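PDB 2O0Q: DUF952 domain-containing protein from Caulobacter vibrioides, which is of unknown function but belongs to a family in the ADP-ribosyl clan, consistent with a distant relationship to ADP-ribosyl-transferring enzymes. Local coordinates for residues L8-W13 and T94-L99; A26-L29 and F33-L36; A42-A47 and A74-A79. All coordinates share one frame; numbering follows the deposited sequence.

Overall arrangement
From the N terminus, strand 3-9 runs into helix 10-19, where 8-13 forms the first half of interaction 1; its partner, 94-99, comes more than eighty residues later on an outermost strand of the six-stranded antiparallel sheet. That long loop encloses the other two contacts. Interaction 2 closes a short helix-to-strand connection, joining helix 26-31 to the start of strand 34-38. The chain then passes into helix 39-49, and interaction 3 ties this helix to the loop between strands 70-74 and 80-84, closing a 26-residue loop that includes strand 56-62. Interactions 2 and 3 follow in series, without crossing, their centres about 14 Å apart. Interactions 1 and 3 lie on opposite sides of the chain's centre.

Interaction 1 (L8-W13 and T94-L99); sequences LSRAEW and TREADL
Arg10 and Trp13, one helical turn apart, reach the acidic side chains of Glu96 and Asp98. The Arg10 chain starts with CG anti to the backbone N (chi1 164°) and then bends at chi2 and chi3, which brings its guanidinium round to strand 93-98. Arg10 NH2 gives a salt-bridging hydrogen bond of 2.7 Å to Asp98 OD1, held in the guanidinium plane and received on the syn lone pair. A longer ion pair, 3.6 Å, runs from Arg10 NH2 to Glu96 OE1. One water joins Arg10 NE to Asp98 OD1, weakly on the acid side, and a second joins Arg10 NH1 to Glu96 OE1. Glu96, extended beyond CG, also takes the indole N-H: Trp13 NE1 lies 2.9 Å from Glu96 OE2. That oxygen is in the indole plane, while NE1 stands well above the carboxylate plane, the planes 70° apart. At the helix start Ser9 and Glu12 form a capping box: Glu12 N donates to Ser9 OG at 3.1 Å, and Ser9 N and OG to Glu12 OE1. Asp14 also bridges to Arg10 NH1. Trp13 packs on Val57 and Leu59, so helix 10-19 leans on strand 56-62, which lies between strands 3-9 and 93-98.

Interaction 2 (A26-L29 and F33-L36); sequences AVDL and FIHL
Asp28 OD1 takes two N-H groups from His35, one from the backbone and one from the ring. The backbone bond is short and nearly straight, 2.8 Å from His35 N to Asp28 OD1 with an angle of 172° at the hydrogen, although the donor stands well above the carboxylate plane. His35 ND1 approaches the same oxygen, Asp28 OD1, at 3.2 Å, almost in line with its C-O bond and within the plane of the imidazole; ring and carboxylate are nearly coplanar, 15° apart. This is a His-carboxylate pair in which the acid holds the ring's rotation and also fastens the backbone of strand 34-38 to helix 26-31. The second oxygen, Asp28 OD2, forms a salt bridge with Lys6 NZ and accepts from Ser25 N, so both oxygens of this buried carboxylate are satisfied. Lys6 NZ also bonds to His35 O. Around the polar centre, Ile34 CG2 lies 3.7 Å from Asp28 OD2, and Phe33 CE2 sits over one face of the His35 ring. Between backbones, Phe33 N donates to Asp28 O at 3.2 Å, with the donor tilted 29° from the carbonyl plane.

Interaction 3 (A42-A47 and A74-A79); sequences AQETAA and ASRGGA
Arg76 extends from its loop to the side of helix 39-49, where its guanidinium meets Thr45 and Glu44. The closer-fitting part is at Thr45. Arg76 NH2 donates to Thr45 OG1 at 3.1 Å, with the hydroxyl oxygen at the guanidinium edge and near its plane, and NH1 adds a weak bond to the same oxygen at 3.3 Å. Thr45 OG1 is thus straddled by both terminal nitrogens, while its strongest polar partner is Ser37 OG; it is also hydrogen-bonded to Gln41 O, one turn earlier in the helix. The arginine comes from the tight connection between the antiparallel strands 70-74 and 80-84, a beta hairpin whose turn is held by bonds such as Ser75 N to Ala79 O, 2.7 Å. Phe81 of strand 80-84 touches both Thr45 and Arg76. On the solvent side the hold is looser: exposed Glu44, its CG swung to the far side from its own N (chi1 -166°) and its chain extended, sends OE2 to 3.2 Å from Arg76 NE in a salt bridge. The carboxylate approaches the guanidinium obliquely, the two planes 26° apart. Arg76 bends at chi3, and its side chain touches Lys48 and Trp49 farther along the helix.

Interaction 1 (L8-W13 and T94-L99)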
loop_
_atom_site.group_PDB
_atom_site.type_symbol
_atom_site.label_atom_id
_atom_site.label_comp_id
_atom_site.label_asym_id
_atom_site.label_seq_id
_atom_site.Cartn_x
_atom_site.Cartn_y
_atom_site.Cartn_z
ATOM N N LEU A 8 -0.331 -2.691 4.794
ATOM C CA LEU A 8 -0.614 -2.225 6.149
ATOM C C LEU A 8 -1.019 -3.388 7.042
ATOM O O LEU A 8 -1.358 -4.474 6.561
ATOM C CB LEU A 8 -1.722 -1.156 6.148
ATOM C CG LEU A 8 -3.203 -1.565 6.103
ATOM C CD1 LEU A 8 -4.060 -0.324 6.266
ATOM C CD2 LEU A 8 -3.541 -2.251 4.806
ATOM N N SER A 9 -0.978 -3.163 8.348
ATOM C CA SER A 9 -1.335 -4.205 9.303
ATOM C C SER A 9 -2.834 -4.474 9.277
ATOM O O SER A 9 -3.625 -3.619 8.870
ATOM C CB SER A 9 -0.925 -3.786 10.719
ATOM O OG SER A 9 -1.752 -2.741 11.208
ATOM N N ARG A 10 -3.221 -5.668 9.709
ATOM C CA ARG A 10 -4.631 -6.039 9.762
ATOM C C ARG A 10 -5.361 -5.070 10.698
ATOM O O ARG A 10 -6.491 -4.655 10.429
ATOM C CB ARG A 10 -4.766 -7.483 10.260
ATOM C CG ARG A 10 -6.164 -7.889 10.735
ATOM C CD ARG A 10 -7.246 -7.614 9.702
ATOM N NE ARG A 10 -7.063 -8.366 8.463
ATOM C CZ ARG A 10 -7.941 -8.372 7.464
ATOM N NH1 ARG A 10 -9.060 -7.667 7.568
ATOM N NH2 ARG A 10 -7.703 -9.073 6.362
ATOM N N ALA A 11 -4.702 -4.698 11.789
ATOM C CA ALA A 11 -5.296 -3.772 12.748
ATOM C C ALA A 11 -5.651 -2.458 12.064
ATOM O O ALA A 11 -6.754 -1.936 12.225
ATOM C CB ALA A 11 -4.328 -3.514 13.897
ATOM N N GLU A 12 -4.711 -1.924 11.294
ATOM C CA GLU A 12 -4.943 -0.667 10.607
ATOM C C GLU A 12 -6.047 -0.764 9.565
ATOM O O GLU A 12 -6.830 0.176 9.397
ATOM C CB GLU A 12 -3.637 -0.169 9.985
ATOM C CG GLU A 12 -2.657 0.347 11.036
ATOM C CD GLU A 12 -1.273 0.603 10.479
ATOM O OE1 GLU A 12 -0.659 -0.356 9.968
ATOM O OE2 GLU A 12 -0.799 1.759 10.558
ATOM N N TRP A 13 -6.128 -1.899 8.878
ATOM C CA TRP A 13 -7.159 -2.078 7.864
ATOM C C TRP A 13 -8.538 -2.192 8.525
ATOM O O TRP A 13 -9.506 -1.593 8.054
ATOM C CB TRP A 13 -6.862 -3.319 7.014
ATOM C CG TRP A 13 -7.846 -3.551 5.891
ATOM C CD1 TRP A 13 -8.421 -4.740 5.547
ATOM C CD2 TRP A 13 -8.363 -2.576 4.970
ATOM N NE1 TRP A 13 -9.266 -4.570 4.475
ATOM C CE2 TRP A 13 -9.250 -3.253 4.100
ATOM C CE3 TRP A 13 -8.164 -1.199 4.796
ATOM C CZ2 TRP A 13 -9.940 -2.601 3.069
ATOM C CZ3 TRP A 13 -8.854 -0.546 3.766
ATOM C CH2 TRP A 13 -9.731 -1.252 2.918
ATOM N N THR A 94 -9.897 -2.061 -4.722
ATOM C CA THR A 94 -10.455 -3.037 -5.653
ATOM C C THR A 94 -10.430 -4.443 -5.056
ATOM O O THR A 94 -11.382 -5.207 -5.217
ATOM C CB THR A 94 -9.697 -3.016 -6.994
ATOM O OG1 THR A 94 -8.350 -3.465 -6.799
ATOM C CG2 THR A 94 -9.670 -1.603 -7.555
ATOM N N ARG A 95 -9.344 -4.786 -4.372
ATOM C CA ARG A 95 -9.245 -6.092 -3.729
ATOM C C ARG A 95 -8.161 -6.125 -2.661
ATOM O O ARG A 95 -7.185 -5.375 -2.721
ATOM C CB ARG A 95 -8.999 -7.206 -4.755
ATOM C CG ARG A 95 -7.665 -7.165 -5.472
ATOM C CD ARG A 95 -7.377 -8.512 -6.141
ATOM N NE ARG A 95 -6.270 -8.434 -7.092
ATOM C CZ ARG A 95 -6.380 -7.951 -8.328
ATOM N NH1 ARG A 95 -7.552 -7.506 -8.766
ATOM N NH2 ARG A 95 -5.318 -7.903 -9.122
ATOM N N GLU A 96 -8.353 -6.997 -1.679
ATOM C CA GLU A 96 -7.407 -7.149 -0.585
ATOM C C GLU A 96 -6.970 -8.597 -0.469
ATOM O O GLU A 96 -7.608 -9.497 -1.018
ATOM C CB GLU A 96 -8.036 -6.700 0.735
ATOM C CG GLU A 96 -9.340 -7.400 1.075
ATOM C CD GLU A 96 -9.834 -7.048 2.465
ATOM O OE1 GLU A 96 -9.286 -7.588 3.448
ATOM O OE2 GLU A 96 -10.763 -6.220 2.577
ATOM N N ALA A 97 -5.884 -8.813 0.264
ATOM C CA ALA A 97 -5.346 -10.149 0.458
ATOM C C ALA A 97 -4.449 -10.176 1.678
ATOM O O ALA A 97 -3.734 -9.207 1.958
ATOM C CB ALA A 97 -4.554 -10.568 -0.770
ATOM N N ASP A 98 -4.493 -11.278 2.419
ATOM C CA ASP A 98 -3.643 -11.407 3.591
ATOM C C ASP A 98 -2.320 -11.972 3.106
ATOM O O ASP A 98 -2.288 -12.942 2.352
ATOM C CB ASP A 98 -4.276 -12.336 4.625
ATOM C CG ASP A 98 -5.609 -11.823 5.126
ATOM O OD1 ASP A 98 -5.732 -10.602 5.371
ATOM O OD2 ASP A 98 -6.533 -12.647 5.284
ATOM N N LEU A 99 -1.228 -11.355 3.537
ATOM C CA LEU A 99 0.105 -11.764 3.118
ATOM C C LEU A 99 0.783 -12.785 4.019
ATOM O O LEU A 99 0.513 -12.851 5.219
ATOM C CB LEU A 99 1.001 -10.530 3.007
ATOM C CG LEU A 99 0.583 -9.469 1.989
ATOM C CD1 LEU A 99 1.468 -8.244 2.138
ATOM C CD2 LEU A 99 0.687 -10.043 0.583
HETATM O O HOH W 1 -5.348 -10.476 8.491
HETATM O O HOH W 2 -11.056 -7.554 5.529
#

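Interaction 2 (A26-L29 and F33-L36)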
loop_
_atom_site.group_PDB
_atom_site.type_symbol
_atom_site.label_atom_id
_atom_site.label_comp_id
_atom_site.label_asym_id
_atom_site.label_seq_id
_atom_site.Cartn_x
_atom_site.Cartn_y
_atom_site.Cartn_z
ATOM N N ALA A 26 1.580 5.476 10.383
ATOM C CA ALA A 26 2.330 6.454 11.164
ATOM C C ALA A 26 3.202 7.311 10.246
ATOM O O ALA A 26 3.204 8.544 10.347
ATOM C CB ALA A 26 3.197 5.746 12.191
ATOM N N VAL A 27 3.940 6.658 9.352
ATOM C CA VAL A 27 4.803 7.380 8.426
ATOM C C VAL A 27 4.000 8.208 7.429
ATOM O O VAL A 27 4.418 9.304 7.064
ATOM C CB VAL A 27 5.725 6.424 7.649
ATOM C CG1 VAL A 27 6.673 5.742 8.609
ATOM C CG2 VAL A 27 4.900 5.396 6.894
ATOM N N ASP A 28 2.853 7.696 6.986
ATOM C CA ASP A 28 2.027 8.449 6.041
ATOM C C ASP A 28 1.611 9.767 6.685
ATOM O O ASP A 28 1.766 10.842 6.099
ATOM C CB ASP A 28 0.752 7.687 5.662
ATOM C CG ASP A 28 1.023 6.436 4.848
ATOM O OD1 ASP A 28 2.038 6.392 4.117
ATOM O OD2 ASP A 28 0.193 5.503 4.931
ATOM N N LEU A 29 1.076 9.673 7.897
ATOM C CA LEU A 29 0.626 10.854 8.626
ATOM C C LEU A 29 1.775 11.815 8.901
ATOM O O LEU A 29 1.583 13.031 8.921
ATOM C CB LEU A 29 -0.049 10.426 9.931
ATOM C CG LEU A 29 -1.357 9.655 9.713
ATOM C CD1 LEU A 29 -1.812 8.999 11.014
ATOM C CD2 LEU A 29 -2.415 10.602 9.175
ATOM N N PHE A 33 1.136 12.336 3.328
ATOM C CA PHE A 33 0.496 11.641 2.216
ATOM C C PHE A 33 0.618 10.142 2.421
ATOM O O PHE A 33 1.453 9.678 3.198
ATOM C CB PHE A 33 1.137 12.024 0.877
ATOM C CG PHE A 33 2.617 11.768 0.815
ATOM C CD1 PHE A 33 3.522 12.764 1.162
ATOM C CD2 PHE A 33 3.104 10.523 0.421
ATOM C CE1 PHE A 33 4.896 12.528 1.117
ATOM C CE2 PHE A 33 4.475 10.276 0.374
ATOM C CZ PHE A 33 5.370 11.282 0.722
ATOM N N ILE A 34 -0.214 9.384 1.721
ATOM C CA ILE A 34 -0.169 7.941 1.848
ATOM C C ILE A 34 0.806 7.358 0.839
ATOM O O ILE A 34 0.700 7.604 -0.369
ATOM C CB ILE A 34 -1.563 7.318 1.650
ATOM C CG1 ILE A 34 -2.488 7.785 2.778
ATOM C CG2 ILE A 34 -1.462 5.797 1.649
ATOM C CD1 ILE A 34 -3.928 7.396 2.582
ATOM N N HIS A 35 1.768 6.599 1.355
ATOM C CA HIS A 35 2.781 5.956 0.530
ATOM C C HIS A 35 2.217 4.700 -0.108
ATOM O O HIS A 35 1.848 3.758 0.593
ATOM C CB HIS A 35 3.994 5.538 1.368
ATOM C CG HIS A 35 4.924 6.658 1.715
ATOM N ND1 HIS A 35 4.667 7.556 2.728
ATOM C CD2 HIS A 35 6.137 6.996 1.212
ATOM C CE1 HIS A 35 5.683 8.395 2.838
ATOM N NE2 HIS A 35 6.587 8.078 1.929
ATOM N N LEU A 36 2.153 4.689 -1.435
ATOM C CA LEU A 36 1.680 3.525 -2.174
ATOM C C LEU A 36 2.803 3.133 -3.124
ATOM O O LEU A 36 3.763 3.888 -3.286
ATOM C CB LEU A 36 0.393 3.847 -2.944
ATOM C CG LEU A 36 -0.811 3.973 -1.997
ATOM C CD1 LEU A 36 -1.354 5.373 -2.041
ATOM C CD2 LEU A 36 -1.899 2.994 -2.384
#

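Interaction 3 (A42-A47 and A74-A79)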
loop_
_atom_site.group_PDB
_atom_site.type_symbol
_atom_site.label_atom_id
_atom_site.label_comp_id
_atom_site.label_asym_id
_atom_site.label_seq_id
_atom_site.Cartn_x
_atom_site.Cartn_y
_atom_site.Cartn_z
ATOM N N ALA A 42 6.399 -2.682 -5.595
ATOM C CA ALA A 42 5.758 -3.257 -4.410
ATOM C C ALA A 42 6.568 -4.268 -3.604
ATOM O O ALA A 42 6.629 -4.176 -2.378
ATOM C CB ALA A 42 4.422 -3.877 -4.800
ATOM N N GLN A 43 7.172 -5.246 -4.271
ATOM C CA GLN A 43 7.943 -6.245 -3.545
ATOM C C GLN A 43 9.120 -5.621 -2.793
ATOM O O GLN A 43 9.410 -6.006 -1.660
ATOM C CB GLN A 43 8.443 -7.331 -4.497
ATOM C CG GLN A 43 9.130 -8.498 -3.799
ATOM C CD GLN A 43 8.230 -9.208 -2.801
ATOM O OE1 GLN A 43 8.466 -9.162 -1.587
ATOM N NE2 GLN A 43 7.195 -9.863 -3.301
ATOM N N GLU A 44 9.799 -4.658 -3.412
ATOM C CA GLU A 44 10.934 -4.017 -2.755
ATOM C C GLU A 44 10.443 -3.242 -1.534
ATOM O O GLU A 44 11.103 -3.225 -0.491
ATOM C CB GLU A 44 11.677 -3.069 -3.710
ATOM C CG GLU A 44 13.050 -2.641 -3.164
ATOM C CD GLU A 44 13.865 -1.798 -4.135
ATOM O OE1 GLU A 44 14.004 -2.195 -5.310
ATOM O OE2 GLU A 44 14.383 -0.739 -3.717
ATOM N N THR A 45 9.284 -2.604 -1.664
ATOM C CA THR A 45 8.713 -1.853 -0.546
ATOM C C THR A 45 8.427 -2.814 0.609
ATOM O O THR A 45 8.697 -2.508 1.774
ATOM C CB THR A 45 7.396 -1.153 -0.966
ATOM O OG1 THR A 45 7.684 -0.157 -1.953
ATOM C CG2 THR A 45 6.722 -0.483 0.236
ATOM N N ALA A 46 7.888 -3.983 0.279
ATOM C CA ALA A 46 7.572 -4.980 1.295
ATOM C C ALA A 46 8.847 -5.439 2.001
ATOM O O ALA A 46 8.901 -5.523 3.226
ATOM C CB ALA A 46 6.851 -6.181 0.650
ATOM N N ALA A 47 9.882 -5.719 1.219
ATOM C CA ALA A 47 11.151 -6.183 1.763
ATOM C C ALA A 47 11.842 -5.117 2.599
ATOM O O ALA A 47 12.531 -5.420 3.565
ATOM C CB ALA A 47 12.070 -6.609 0.630
ATOM N N ALA A 74 8.960 11.358 -8.286
ATOM C CA ALA A 74 10.256 10.701 -8.465
ATOM C C ALA A 74 10.908 10.495 -7.102
ATOM O O ALA A 74 11.243 11.459 -6.404
ATOM C CB ALA A 74 11.153 11.559 -9.346
ATOM N N SER A 75 11.095 9.237 -6.724
ATOM C CA SER A 75 11.672 8.927 -5.424
ATOM C C SER A 75 12.767 7.861 -5.488
ATOM O O SER A 75 13.792 8.046 -6.144
ATOM C CB SER A 75 10.539 8.490 -4.476
ATOM O OG SER A 75 11.004 8.238 -3.164
ATOM N N ARG A 76 12.536 6.744 -4.805
ATOM C CA ARG A 76 13.486 5.636 -4.732
ATOM C C ARG A 76 14.028 5.175 -6.079
ATOM O O ARG A 76 13.272 4.771 -6.963
ATOM C CB ARG A 76 12.826 4.454 -4.011
ATOM C CG ARG A 76 13.796 3.454 -3.410
ATOM C CD ARG A 76 13.052 2.504 -2.471
ATOM N NE ARG A 76 12.217 1.544 -3.189
ATOM C CZ ARG A 76 11.062 1.061 -2.734
ATOM N NH1 ARG A 76 10.582 1.450 -1.560
ATOM N NH2 ARG A 76 10.392 0.165 -3.446
ATOM N N GLY A 77 15.348 5.234 -6.227
ATOM C CA GLY A 77 15.976 4.806 -7.466
ATOM C C GLY A 77 15.530 5.571 -8.694
ATOM O O GLY A 77 15.669 5.083 -9.816
ATOM N N GLY A 78 14.980 6.762 -8.489
ATOM C CA GLY A 78 14.536 7.571 -9.611
ATOM C C GLY A 78 13.161 7.209 -10.139
ATOM O O GLY A 78 12.646 7.870 -11.042
ATOM N N ALA A 79 12.560 6.161 -9.583
ATOM C CA ALA A 79 11.236 5.737 -10.021
ATOM C C ALA A 79 10.157 6.627 -9.402
ATOM O O ALA A 79 10.334 7.135 -8.296
ATOM C CB ALA A 79 11.008 4.278 -9.637
#